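PDB 6RIW: ORF10 from Moritella marina, which probably catalyses the chain-extending condensations of polyunsaturated fatty acid synthesis, the piece crystallised here being its ketosynthase-chain length factor didomain. Local coordinates for residues Cys200-Asp208 with Ile284-Asn292; Gly306-Tyr315 with Phe438-Val448. All coordinates share one frame; numbering follows the deposited sequence.

Contact 1: residues Cys200-Asp208 with Ile284-Asn292; sequences CYSVKLACD and IIKGGALSN. With MG (magnesium ion), chain B.
Tyr201, Lys204 and Cys207 lie on the face of a buried helix that packs against the strand 284-292 in the thiolase fold of the ketosynthase. The helix runs across the strand at 120°, and their axes approach to 8.9 Å.

Leu290 fills the middle. Its CD2 methyl sits over the centre of the Tyr201 ring, a CH-pi contact with CD2 3.8 Å from the ring centroid and 5° off the normal. The same methyl touches the stem of Lys204, with Leu290 CD2 3.9 Å from Lys204 CG. Leu290 CD1 touches Leu205 CD2, the two side chains crossing at about a right angle. Nearer the start of the strand, Ile285 CD1 touches both Val203 CG1, at 3.7 Å, and the sulfur of Cys207.

Lys204 leaves the helix with CG anti to the backbone N (chi1 177°). This carries its chain over the bare backbone of Gly288, where Lys204 CE is 3.3 Å from Gly288 O. The chain then bends, and NZ forms a salt bridge with Asp208, 2.9 Å from OD1 on that oxygen's syn side. The charge is thus paired within the helix, one turn on. At the tyrosine end, a water joins Tyr201 OH to Asn292 ND2.

The strand also serves the metal site. Lys286 O binds magnesium at 2.2 Å, as does Met1 O. A water bound to the ion lies 2.9 Å from Ile285 O. Lys286 and Gly287 form a classic beta bulge opposite Val448.

Strand 283-292 pairs antiparallel with strands 4-12 and 443-450. Strand 259-270 reaches the helix through Met266 and Leu268. Helix 304-318 packs against Ala289 and Ser291, whose side chains point away from helix 198-211.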
ATOM      1  N   CYS A 200      11.345  -1.903  -7.468  1.00 16.67           N
ATOM      2  CA  CYS A 200      12.369  -2.939  -7.423  1.00 16.71           C
ATOM      3  C   CYS A 200      12.069  -4.000  -6.382  1.00 17.43           C
ATOM      4  O   CYS A 200      12.497  -5.146  -6.549  1.00 15.78           O
ATOM      5  CB  CYS A 200      13.732  -2.319  -7.171  1.00 20.10           C
ATOM      6  SG  CYS A 200      14.145  -1.156  -8.528  1.00 23.06           S
ATOM      7  N   TYR A 201      11.358  -3.647  -5.308  1.00 13.76           N
ATOM      8  CA  TYR A 201      10.817  -4.683  -4.427  1.00 14.57           C
ATOM      9  C   TYR A 201       9.911  -5.640  -5.195  1.00 14.70           C
ATOM     10  O   TYR A 201       9.995  -6.864  -5.022  1.00 13.64           O
ATOM     11  CB  TYR A 201      10.057  -4.046  -3.263  1.00 14.39           C
ATOM     12  CG  TYR A 201      10.971  -3.741  -2.086  1.00 14.87           C
ATOM     13  CD1 TYR A 201      11.980  -2.793  -2.197  1.00 16.55           C
ATOM     14  CD2 TYR A 201      10.828  -4.412  -0.869  1.00 14.87           C
ATOM     15  CE1 TYR A 201      12.828  -2.506  -1.132  1.00 15.78           C
ATOM     16  CE2 TYR A 201      11.679  -4.149   0.198  1.00 13.80           C
ATOM     17  CZ  TYR A 201      12.677  -3.191   0.055  1.00 19.00           C
ATOM     18  OH  TYR A 201      13.524  -2.902   1.097  1.00 17.87           O
ATOM     19  N   SER A 202       9.013  -5.103  -6.023  1.00 12.76           N
ATOM     20  CA  SER A 202       8.108  -5.962  -6.787  1.00 12.66           C
ATOM     21  C   SER A 202       8.870  -6.881  -7.736  1.00 14.33           C
ATOM     22  O   SER A 202       8.548  -8.075  -7.857  1.00 12.81           O
ATOM     23  CB  SER A 202       7.104  -5.104  -7.576  1.00 14.20           C
ATOM     24  OG  SER A 202       6.336  -4.337  -6.664  1.00 23.78           O
ATOM     25  N   VAL A 203       9.868  -6.343  -8.435  1.00 13.12           N
ATOM     26  CA  VAL A 203      10.632  -7.169  -9.376  1.00 16.06           C
ATOM     27  C   VAL A 203      11.398  -8.262  -8.633  1.00 17.52           C
ATOM     28  O   VAL A 203      11.357  -9.447  -9.013  1.00 16.32           O
ATOM     29  CB  VAL A 203      11.560  -6.281 -10.230  1.00 13.47           C
ATOM     30  CG1 VAL A 203      12.588  -7.137 -10.997  1.00 15.71           C
ATOM     31  CG2 VAL A 203      10.700  -5.443 -11.191  1.00 12.79           C
ATOM     32  N   LYS A 204      12.082  -7.890  -7.548  1.00 15.36           N
ATOM     33  CA  LYS A 204      12.856  -8.859  -6.785  1.00 15.87           C
ATOM     34  C   LYS A 204      11.958  -9.955  -6.209  1.00 17.15           C
ATOM     35  O   LYS A 204      12.274 -11.143  -6.309  1.00 14.93           O
ATOM     36  CB  LYS A 204      13.639  -8.146  -5.681  1.00 17.39           C
ATOM     37  CG  LYS A 204      14.437  -9.076  -4.767  1.00 19.86           C
ATOM     38  CD  LYS A 204      15.448  -9.890  -5.571  1.00 28.05           C
ATOM     39  CE  LYS A 204      16.193 -10.924  -4.697  1.00 30.81           C
ATOM     40  NZ  LYS A 204      15.374 -11.454  -3.568  1.00 34.61           N
ATOM     41  N   LEU A 205      10.820  -9.585  -5.611  1.00 14.92           N
ATOM     42  CA  LEU A 205       9.948 -10.622  -5.064  1.00 13.66           C
ATOM     43  C   LEU A 205       9.312 -11.459  -6.163  1.00 15.95           C
ATOM     44  O   LEU A 205       9.027 -12.647  -5.953  1.00 16.29           O
ATOM     45  CB  LEU A 205       8.863  -9.982  -4.179  1.00 12.46           C
ATOM     46  CG  LEU A 205       9.391  -9.305  -2.921  1.00 14.70           C
ATOM     47  CD1 LEU A 205       8.207  -8.737  -2.136  1.00 17.14           C
ATOM     48  CD2 LEU A 205      10.187 -10.265  -2.043  1.00 18.70           C
ATOM     49  N   ALA A 206       9.078 -10.879  -7.338  1.00 13.73           N
ATOM     50  CA  ALA A 206       8.535 -11.684  -8.428  1.00 16.94           C
ATOM     51  C   ALA A 206       9.565 -12.700  -8.914  1.00 15.76           C
ATOM     52  O   ALA A 206       9.213 -13.852  -9.214  1.00 16.61           O
ATOM     53  CB  ALA A 206       8.064 -10.788  -9.581  1.00 14.97           C
ATOM     54  N   CYS A 207      10.845 -12.300  -8.975  1.00 15.91           N
ATOM     55  CA  CYS A 207      11.915 -13.265  -9.231  1.00 16.46           C
ATOM     56  C   CYS A 207      11.919 -14.382  -8.192  1.00 18.41           C
ATOM     57  O   CYS A 207      12.081 -15.561  -8.545  1.00 17.63           O
ATOM     58  CB  CYS A 207      13.291 -12.584  -9.247  1.00 13.87           C
ATOM     59  SG  CYS A 207      13.532 -11.372 -10.558  1.00 20.64           S
ATOM     60  N   ASP A 208      11.749 -14.033  -6.908  1.00 16.29           N
ATOM     61  CA  ASP A 208      11.673 -15.048  -5.848  1.00 17.33           C
ATOM     62  C   ASP A 208      10.562 -16.053  -6.112  1.00 16.34           C
ATOM     63  O   ASP A 208      10.729 -17.253  -5.863  1.00 17.41           O
ATOM     64  CB  ASP A 208      11.414 -14.405  -4.481  1.00 18.10           C
ATOM     65  CG  ASP A 208      12.585 -13.593  -3.962  1.00 25.06           C
ATOM     66  OD1 ASP A 208      13.709 -13.692  -4.506  1.00 26.33           O
ATOM     67  OD2 ASP A 208      12.365 -12.846  -2.975  1.00 25.39           O
ATOM     68  N   ILE A 284      18.915  -9.699 -18.618  1.00 20.03           N
ATOM     69  CA  ILE A 284      18.969 -10.742 -17.604  1.00 23.93           C
ATOM     70  C   ILE A 284      19.045 -10.066 -16.242  1.00 22.70           C
ATOM     71  O   ILE A 284      19.871  -9.161 -16.031  1.00 20.98           O
ATOM     72  CB  ILE A 284      20.179 -11.675 -17.817  1.00 22.72           C
ATOM     73  CG1 ILE A 284      20.098 -12.402 -19.182  1.00 19.72           C
ATOM     74  CG2 ILE A 284      20.337 -12.628 -16.621  1.00 24.83           C
ATOM     75  CD1 ILE A 284      19.154 -13.591 -19.244  1.00 23.33           C
ATOM     76  N   ILE A 285      18.171 -10.477 -15.326  1.00 19.99           N
ATOM     77  CA  ILE A 285      18.306 -10.092 -13.929  1.00 17.70           C
ATOM     78  C   ILE A 285      19.213 -11.137 -13.289  1.00 19.40           C
ATOM     79  O   ILE A 285      18.835 -12.304 -13.144  1.00 20.18           O
ATOM     80  CB  ILE A 285      16.948  -9.998 -13.216  1.00 17.68           C
ATOM     81  CG1 ILE A 285      16.061  -8.948 -13.913  1.00 20.25           C
ATOM     82  CG2 ILE A 285      17.157  -9.618 -11.755  1.00 18.52           C
ATOM     83  CD1 ILE A 285      14.616  -8.951 -13.445  1.00 20.14           C
ATOM     84  N   LYS A 286      20.437 -10.722 -12.956  1.00 21.59           N
ATOM     85  CA  LYS A 286      21.448 -11.642 -12.459  1.00 22.30           C
ATOM     86  C   LYS A 286      21.281 -11.894 -10.975  1.00 25.06           C
ATOM     87  O   LYS A 286      21.609 -12.985 -10.485  1.00 21.70           O
ATOM     88  CB  LYS A 286      22.846 -11.080 -12.743  1.00 21.58           C
ATOM     89  CG  LYS A 286      23.984 -12.101 -12.648  1.00 27.18           C
ATOM     90  CD  LYS A 286      23.948 -13.123 -13.799  1.00 27.08           C
ATOM     91  CE  LYS A 286      24.962 -14.241 -13.570  1.00 30.64           C
ATOM     92  NZ  LYS A 286      24.879 -14.785 -12.160  1.00 27.78           N
ATOM     93  N   GLY A 287      20.769 -10.904 -10.255  1.00 22.38           N
ATOM     94  CA  GLY A 287      20.547 -11.049  -8.835  1.00 20.97           C
ATOM     95  C   GLY A 287      20.122  -9.718  -8.253  1.00 23.72           C
ATOM     96  O   GLY A 287      19.919  -8.740  -8.975  1.00 22.00           O
ATOM     97  N   GLY A 288      19.993  -9.702  -6.937  1.00 23.12           N
ATOM     98  CA  GLY A 288      19.679  -8.461  -6.262  1.00 21.84           C
ATOM     99  C   GLY A 288      19.310  -8.750  -4.828  1.00 21.90           C
ATOM    100  O   GLY A 288      19.319  -9.899  -4.382  1.00 22.71           O
ATOM    101  N   ALA A 289      18.972  -7.679  -4.115  1.00 17.73           N
ATOM    102  CA  ALA A 289      18.731  -7.814  -2.691  1.00 20.27           C
ATOM    103  C   ALA A 289      17.885  -6.664  -2.186  1.00 16.58           C
ATOM    104  O   ALA A 289      17.804  -5.590  -2.790  1.00 17.72           O
ATOM    105  CB  ALA A 289      20.032  -7.861  -1.890  1.00 22.08           C
ATOM    106  N   LEU A 290      17.288  -6.906  -1.031  1.00 16.79           N
ATOM    107  CA  LEU A 290      16.555  -5.904  -0.281  1.00 18.98           C
ATOM    108  C   LEU A 290      17.213  -5.730   1.081  1.00 21.68           C
ATOM    109  O   LEU A 290      17.925  -6.611   1.577  1.00 25.76           O
ATOM    110  CB  LEU A 290      15.093  -6.322  -0.113  1.00 17.45           C
ATOM    111  CG  LEU A 290      14.492  -6.968  -1.356  1.00 18.98           C
ATOM    112  CD1 LEU A 290      13.194  -7.719  -0.998  1.00 22.46           C
ATOM    113  CD2 LEU A 290      14.261  -5.918  -2.460  1.00 16.77           C
ATOM    114  N   SER A 291      16.989  -4.573   1.681  1.00 19.82           N
ATOM    115  CA  SER A 291      17.444  -4.344   3.044  1.00 17.97           C
ATOM    116  C   SER A 291      16.684  -3.161   3.611  1.00 16.79           C
ATOM    117  O   SER A 291      16.130  -2.340   2.875  1.00 18.91           O
ATOM    118  CB  SER A 291      18.953  -4.090   3.096  1.00 21.43           C
ATOM    119  OG  SER A 291      19.243  -2.717   2.833  1.00 23.59           O
ATOM    120  N   ASN A 292      16.671  -3.085   4.935  1.00 16.97           N
ATOM    121  CA  ASN A 292      16.215  -1.895   5.630  1.00 19.05           C
ATOM    122  C   ASN A 292      17.381  -1.240   6.353  1.00 20.26           C
ATOM    123  O   ASN A 292      18.293  -1.926   6.818  1.00 21.78           O
ATOM    124  CB  ASN A 292      15.115  -2.217   6.623  1.00 18.37           C
ATOM    125  CG  ASN A 292      14.383  -1.000   7.022  1.00 19.04           C
ATOM    126  OD1 ASN A 292      14.695  -0.381   8.040  1.00 20.42           O
ATOM    127  ND2 ASN A 292      13.432  -0.591   6.191  1.00 20.56           N
TER
HETATM  128 MG    MG B1101      21.019 -15.115 -10.304  1.00 27.69          MG
HETATM  129  O   HOH W   1      12.609  -2.346   3.711  1.00 19.31           O
HETATM  130  O   HOH W   2      18.864 -14.364 -11.061  1.00 21.87           O

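Contact 2: residues Gly306-Tyr315 with Phe438-Val448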
ATOM      1  N   GLY A 306      22.679   1.092   5.575  1.00 27.25           N
ATOM      2  CA  GLY A 306      21.760   0.203   4.885  1.00 24.96           C
ATOM      3  C   GLY A 306      22.017   0.130   3.397  1.00 21.01           C
ATOM      4  O   GLY A 306      21.770  -0.908   2.770  1.00 22.88           O
ATOM      5  N   GLN A 307      22.498   1.229   2.800  1.00 19.92           N
ATOM      6  CA  GLN A 307      22.777   1.227   1.367  1.00 20.64           C
ATOM      7  C   GLN A 307      23.990   0.372   1.033  1.00 22.00           C
ATOM      8  O   GLN A 307      23.959  -0.402   0.072  1.00 18.85           O
ATOM      9  CB  GLN A 307      22.976   2.659   0.872  1.00 20.50           C
ATOM     10  CG  GLN A 307      21.738   3.544   1.165  1.00 21.42           C
ATOM     11  CD  GLN A 307      21.906   4.967   0.665  1.00 27.45           C
ATOM     12  OE1 GLN A 307      23.004   5.362   0.246  1.00 25.87           O
ATOM     13  NE2 GLN A 307      20.821   5.755   0.719  1.00 22.56           N
ATOM     14  N   VAL A 308      25.088   0.533   1.771  1.00 22.89           N
ATOM     15  CA  VAL A 308      26.223  -0.364   1.566  1.00 21.03           C
ATOM     16  C   VAL A 308      25.787  -1.815   1.766  1.00 20.97           C
ATOM     17  O   VAL A 308      26.140  -2.697   0.977  1.00 21.68           O
ATOM     18  CB  VAL A 308      27.386   0.023   2.507  1.00 23.61           C
ATOM     19  CG1 VAL A 308      28.492  -1.047   2.475  1.00 27.87           C
ATOM     20  CG2 VAL A 308      27.942   1.402   2.128  1.00 23.30           C
ATOM     21  N   LEU A 309      24.963  -2.075   2.789  1.00 23.12           N
ATOM     22  CA  LEU A 309      24.533  -3.447   3.039  1.00 21.41           C
ATOM     23  C   LEU A 309      23.780  -4.031   1.846  1.00 19.98           C
ATOM     24  O   LEU A 309      24.014  -5.182   1.465  1.00 20.04           O
ATOM     25  CB  LEU A 309      23.679  -3.513   4.302  1.00 21.19           C
ATOM     26  CG  LEU A 309      23.088  -4.886   4.645  1.00 20.85           C
ATOM     27  CD1 LEU A 309      24.177  -5.946   4.960  1.00 24.57           C
ATOM     28  CD2 LEU A 309      22.094  -4.762   5.799  1.00 22.51           C
ATOM     29  N   VAL A 310      22.863  -3.267   1.242  1.00 20.46           N
ATOM     30  CA  VAL A 310      22.116  -3.850   0.125  1.00 19.40           C
ATOM     31  C   VAL A 310      23.036  -4.110  -1.072  1.00 20.58           C
ATOM     32  O   VAL A 310      22.834  -5.081  -1.813  1.00 18.78           O
ATOM     33  CB  VAL A 310      20.894  -2.981  -0.254  1.00 22.76           C
ATOM     34  CG1 VAL A 310      21.275  -1.817  -1.162  1.00 22.84           C
ATOM     35  CG2 VAL A 310      19.839  -3.843  -0.929  1.00 18.76           C
ATOM     36  N   TYR A 311      24.069  -3.280  -1.268  1.00 20.10           N
ATOM     37  CA  TYR A 311      25.054  -3.565  -2.312  1.00 19.84           C
ATOM     38  C   TYR A 311      25.750  -4.893  -2.049  1.00 19.58           C
ATOM     39  O   TYR A 311      25.895  -5.719  -2.952  1.00 18.14           O
ATOM     40  CB  TYR A 311      26.116  -2.464  -2.395  1.00 22.17           C
ATOM     41  CG  TYR A 311      25.644  -1.088  -2.760  1.00 22.24           C
ATOM     42  CD1 TYR A 311      24.628  -0.883  -3.684  1.00 23.55           C
ATOM     43  CD2 TYR A 311      26.240   0.018  -2.185  1.00 23.57           C
ATOM     44  CE1 TYR A 311      24.214   0.404  -4.013  1.00 25.32           C
ATOM     45  CE2 TYR A 311      25.856   1.285  -2.506  1.00 23.91           C
ATOM     46  CZ  TYR A 311      24.844   1.484  -3.417  1.00 26.58           C
ATOM     47  OH  TYR A 311      24.463   2.773  -3.692  1.00 25.57           O
ATOM     48  N   GLU A 312      26.232  -5.086  -0.819  1.00 20.25           N
ATOM     49  CA  GLU A 312      26.916  -6.326  -0.476  1.00 22.38           C
ATOM     50  C   GLU A 312      26.016  -7.522  -0.737  1.00 22.01           C
ATOM     51  O   GLU A 312      26.419  -8.478  -1.408  1.00 20.95           O
ATOM     52  CB  GLU A 312      27.363  -6.296   0.986  1.00 23.73           C
ATOM     53  CG  GLU A 312      28.427  -5.252   1.262  1.00 24.44           C
ATOM     54  CD  GLU A 312      28.622  -4.976   2.737  1.00 31.15           C
ATOM     55  OE1 GLU A 312      27.787  -5.431   3.547  1.00 29.76           O
ATOM     56  OE2 GLU A 312      29.619  -4.301   3.089  1.00 34.24           O
ATOM     57  N   ARG A 313      24.763  -7.450  -0.264  1.00 20.85           N
ATOM     58  CA  ARG A 313      23.831  -8.561  -0.431  1.00 21.39           C
ATOM     59  C   ARG A 313      23.499  -8.803  -1.894  1.00 20.25           C
ATOM     60  O   ARG A 313      23.297  -9.952  -2.290  1.00 20.44           O
ATOM     61  CB  ARG A 313      22.540  -8.298   0.370  1.00 18.88           C
ATOM     62  CG  ARG A 313      22.703  -8.357   1.872  1.00 22.40           C
ATOM     63  CD  ARG A 313      21.355  -8.104   2.562  1.00 20.62           C
ATOM     64  NE  ARG A 313      21.395  -8.323   4.003  1.00 23.42           N
ATOM     65  CZ  ARG A 313      20.441  -7.902   4.832  1.00 23.60           C
ATOM     66  NH1 ARG A 313      19.387  -7.247   4.342  1.00 22.70           N
ATOM     67  NH2 ARG A 313      20.533  -8.128   6.134  1.00 20.40           N
ATOM     68  N   ALA A 314      23.457  -7.746  -2.715  1.00 17.31           N
ATOM     69  CA  ALA A 314      23.044  -7.901  -4.106  1.00 17.88           C
ATOM     70  C   ALA A 314      24.114  -8.588  -4.944  1.00 21.76           C
ATOM     71  O   ALA A 314      23.805  -9.473  -5.754  1.00 20.74           O
ATOM     72  CB  ALA A 314      22.705  -6.536  -4.719  1.00 21.68           C
ATOM     73  N   TYR A 315      25.372  -8.165  -4.802  1.00 21.89           N
ATOM     74  CA  TYR A 315      26.416  -8.775  -5.627  1.00 22.04           C
ATOM     75  C   TYR A 315      26.743 -10.182  -5.151  1.00 23.45           C
ATOM     76  O   TYR A 315      27.072 -11.046  -5.969  1.00 22.84           O
ATOM     77  CB  TYR A 315      27.646  -7.854  -5.681  1.00 22.22           C
ATOM     78  CG  TYR A 315      27.287  -6.680  -6.550  1.00 22.93           C
ATOM     79  CD1 TYR A 315      27.290  -6.803  -7.943  1.00 25.01           C
ATOM     80  CD2 TYR A 315      26.817  -5.493  -5.992  1.00 23.20           C
ATOM     81  CE1 TYR A 315      26.888  -5.761  -8.752  1.00 24.44           C
ATOM     82  CE2 TYR A 315      26.416  -4.435  -6.797  1.00 22.60           C
ATOM     83  CZ  TYR A 315      26.448  -4.577  -8.172  1.00 24.37           C
ATOM     84  OH  TYR A 315      26.031  -3.532  -8.971  1.00 24.05           O
ATOM     85  N   PHE A 438      16.166   3.799  -3.062  1.00 20.86           N
ATOM     86  CA  PHE A 438      16.255   3.973  -1.609  1.00 20.21           C
ATOM     87  C   PHE A 438      15.042   4.776  -1.125  1.00 26.73           C
ATOM     88  O   PHE A 438      15.052   6.011  -1.155  1.00 28.34           O
ATOM     89  CB  PHE A 438      17.566   4.656  -1.232  1.00 23.68           C
ATOM     90  CG  PHE A 438      18.805   3.964  -1.765  1.00 23.47           C
ATOM     91  CD1 PHE A 438      18.968   2.588  -1.647  1.00 24.79           C
ATOM     92  CD2 PHE A 438      19.819   4.699  -2.369  1.00 25.24           C
ATOM     93  CE1 PHE A 438      20.116   1.953  -2.115  1.00 26.83           C
ATOM     94  CE2 PHE A 438      20.963   4.082  -2.840  1.00 26.59           C
ATOM     95  CZ  PHE A 438      21.117   2.706  -2.722  1.00 28.19           C
ATOM     96  N   GLY A 439      14.008   4.077  -0.653  1.00 22.17           N
ATOM     97  CA  GLY A 439      12.759   4.714  -0.303  1.00 22.06           C
ATOM     98  C   GLY A 439      12.700   5.266   1.117  1.00 24.32           C
ATOM     99  O   GLY A 439      13.491   4.890   1.986  1.00 20.74           O
ATOM    100  N   PHE A 440      11.737   6.170   1.332  1.00 21.89           N
ATOM    101  CA  PHE A 440      11.425   6.651   2.672  1.00 22.02           C
ATOM    102  C   PHE A 440      11.143   5.478   3.606  1.00 22.13           C
ATOM    103  O   PHE A 440      10.563   4.460   3.210  1.00 23.52           O
ATOM    104  CB  PHE A 440      10.203   7.585   2.633  1.00 22.25           C
ATOM    105  CG  PHE A 440      10.392   8.785   1.746  1.00 27.45           C
ATOM    106  CD1 PHE A 440      11.506   9.594   1.888  1.00 28.18           C
ATOM    107  CD2 PHE A 440       9.458   9.105   0.768  1.00 33.47           C
ATOM    108  CE1 PHE A 440      11.697  10.705   1.065  1.00 32.37           C
ATOM    109  CE2 PHE A 440       9.642  10.221  -0.071  1.00 34.68           C
ATOM    110  CZ  PHE A 440      10.758  11.016   0.081  1.00 33.66           C
ATOM    111  N   GLY A 441      11.548   5.626   4.865  1.00 21.49           N
ATOM    112  CA  GLY A 441      11.478   4.508   5.783  1.00 21.39           C
ATOM    113  C   GLY A 441      12.640   3.547   5.680  1.00 21.84           C
ATOM    114  O   GLY A 441      12.537   2.401   6.144  1.00 21.18           O
ATOM    115  N   GLY A 442      13.742   3.971   5.076  1.00 22.82           N
ATOM    116  CA  GLY A 442      14.936   3.148   5.018  1.00 22.02           C
ATOM    117  C   GLY A 442      14.854   1.914   4.140  1.00 23.62           C
ATOM    118  O   GLY A 442      15.600   0.960   4.370  1.00 19.13           O
ATOM    119  N   SER A 443      13.972   1.887   3.139  1.00 20.56           N
ATOM    120  CA  SER A 443      13.749   0.667   2.366  1.00 19.83           C
ATOM    121  C   SER A 443      14.578   0.697   1.093  1.00 21.31           C
ATOM    122  O   SER A 443      14.338   1.525   0.210  1.00 25.12           O
ATOM    123  CB  SER A 443      12.265   0.494   2.048  1.00 22.71           C
ATOM    124  OG  SER A 443      11.566   0.347   3.270  1.00 28.11           O
ATOM    125  N   ASN A 444      15.532  -0.226   0.996  1.00 19.91           N
ATOM    126  CA  ASN A 444      16.535  -0.236  -0.053  1.00 18.47           C
ATOM    127  C   ASN A 444      16.391  -1.460  -0.938  1.00 18.11           C
ATOM    128  O   ASN A 444      16.025  -2.546  -0.470  1.00 18.68           O
ATOM    129  CB  ASN A 444      17.929  -0.215   0.561  1.00 21.37           C
ATOM    130  CG  ASN A 444      18.095   0.923   1.533  1.00 23.11           C
ATOM    131  OD1 ASN A 444      17.816   2.073   1.196  1.00 24.96           O
ATOM    132  ND2 ASN A 444      18.531   0.617   2.754  1.00 23.14           N
ATOM    133  N   ALA A 445      16.692  -1.276  -2.227  1.00 17.15           N
ATOM    134  CA  ALA A 445      16.833  -2.393  -3.149  1.00 18.01           C
ATOM    135  C   ALA A 445      17.920  -2.068  -4.164  1.00 18.05           C
ATOM    136  O   ALA A 445      18.100  -0.916  -4.557  1.00 16.71           O
ATOM    137  CB  ALA A 445      15.525  -2.723  -3.892  1.00 18.09           C
ATOM    138  N   HIS A 446      18.632  -3.104  -4.594  1.00 19.49           N
ATOM    139  CA  HIS A 446      19.602  -2.990  -5.676  1.00 17.45           C
ATOM    140  C   HIS A 446      19.474  -4.229  -6.547  1.00 19.20           C
ATOM    141  O   HIS A 446      19.423  -5.349  -6.030  1.00 20.42           O
ATOM    142  CB  HIS A 446      21.021  -2.859  -5.110  1.00 19.12           C
ATOM    143  CG  HIS A 446      22.065  -2.577  -6.150  1.00 21.65           C
ATOM    144  ND1 HIS A 446      22.265  -1.317  -6.684  1.00 21.77           N
ATOM    145  CD2 HIS A 446      22.984  -3.388  -6.738  1.00 19.08           C
ATOM    146  CE1 HIS A 446      23.260  -1.368  -7.558  1.00 21.73           C
ATOM    147  NE2 HIS A 446      23.717  -2.611  -7.604  1.00 20.68           N
ATOM    148  N   LEU A 447      19.362  -4.033  -7.857  1.00 18.87           N
ATOM    149  CA  LEU A 447      19.261  -5.137  -8.795  1.00 18.78           C
ATOM    150  C   LEU A 447      20.479  -5.118  -9.707  1.00 19.47           C
ATOM    151  O   LEU A 447      20.937  -4.044 -10.108  1.00 20.35           O
ATOM    152  CB  LEU A 447      17.987  -5.050  -9.631  1.00 18.96           C
ATOM    153  CG  LEU A 447      16.673  -5.184  -8.865  1.00 24.00           C
ATOM    154  CD1 LEU A 447      15.500  -4.976  -9.815  1.00 20.57           C
ATOM    155  CD2 LEU A 447      16.607  -6.551  -8.171  1.00 26.29           C
ATOM    156  N   VAL A 448      21.004  -6.302 -10.007  1.00 18.28           N
ATOM    157  CA  VAL A 448      22.153  -6.464 -10.897  1.00 19.18           C
ATOM    158  C   VAL A 448      21.641  -7.029 -12.215  1.00 20.86           C
ATOM    159  O   VAL A 448      21.041  -8.114 -12.246  1.00 21.92           O
ATOM    160  CB  VAL A 448      23.227  -7.370 -10.273  1.00 19.94           C
ATOM    161  CG1 VAL A 448      24.475  -7.401 -11.176  1.00 19.63           C
ATOM    162  CG2 VAL A 448      23.569  -6.871  -8.890  1.00 20.09           C
TER
HETATM  163  O   HOH W   3      18.394   4.368   2.344  1.00 29.09           O
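His446 and Tyr315 share a nearly straight hydrogen bond, with His446 NE2 2.8 Å from Tyr315 OH; either could be the donor. The hydroxyl lies at the edge of the imidazole, near its plane. The edge of Tyr311 is turned to the face of the imidazole, with Tyr311 CE1 3.7 Å from His446 ND1 and the planes at 84°. The chi1 of His446 is near trans (-173°), which sends the ring from the strand toward the helix, where Tyr311 meets its face and Tyr315 its edge. Ala314 CB touches another part of that edge.

On one side of this cluster, Val448 CG2 rests over a face of Tyr315, 3.5 Å from CE1. On the other, Gln307 lies over Phe438. Gln307 CG stands above the ring centre, and the amide is stacked 14° from the ring plane. Val310 CG1 and Tyr311 OH meet the edge of Phe438.

A second shell sets these groups. Ser436 OG bonds to His446 ND1, and Ser345 OG to Gln307 OE1. A water accepts from Gln307 NE2 and donates to Asn444 OD1 at 2.6 Å, while Asn444 ND2 reaches Asp293. Asn444, at the start of strand 443-450, closes the GFGGSN sequence, which resembles the GFGGTN motif of ketosynthases.

Both imidazole nitrogens therefore have hydrogen-bond partners in a buried setting, which fixes the ring's rotation and satisfies its polar atoms.

In the fold
The two contacts lie in the ketosynthase half of the didomain, with centres about 10 Å apart. They come in series: contact 1 closes before contact 2 opens, and strand 283-292 is followed directly by helix 304-318. Strands 283-292 and 443-450 are antiparallel neighbours in one sheet, joined by backbone bonds that include those of Val448 to Lys286 and Gly287. Helix 198-211 and helix 304-318 cover opposite faces of this strand pair, as in the layered thiolase fold. Both contacts are buried. Strand 283-292 carries the magnesium ligand Lys286 near one end, and the loop 440-442 bonds through Phe440 and Gly441 to Asn643 and Ser647 of the chain length factor half.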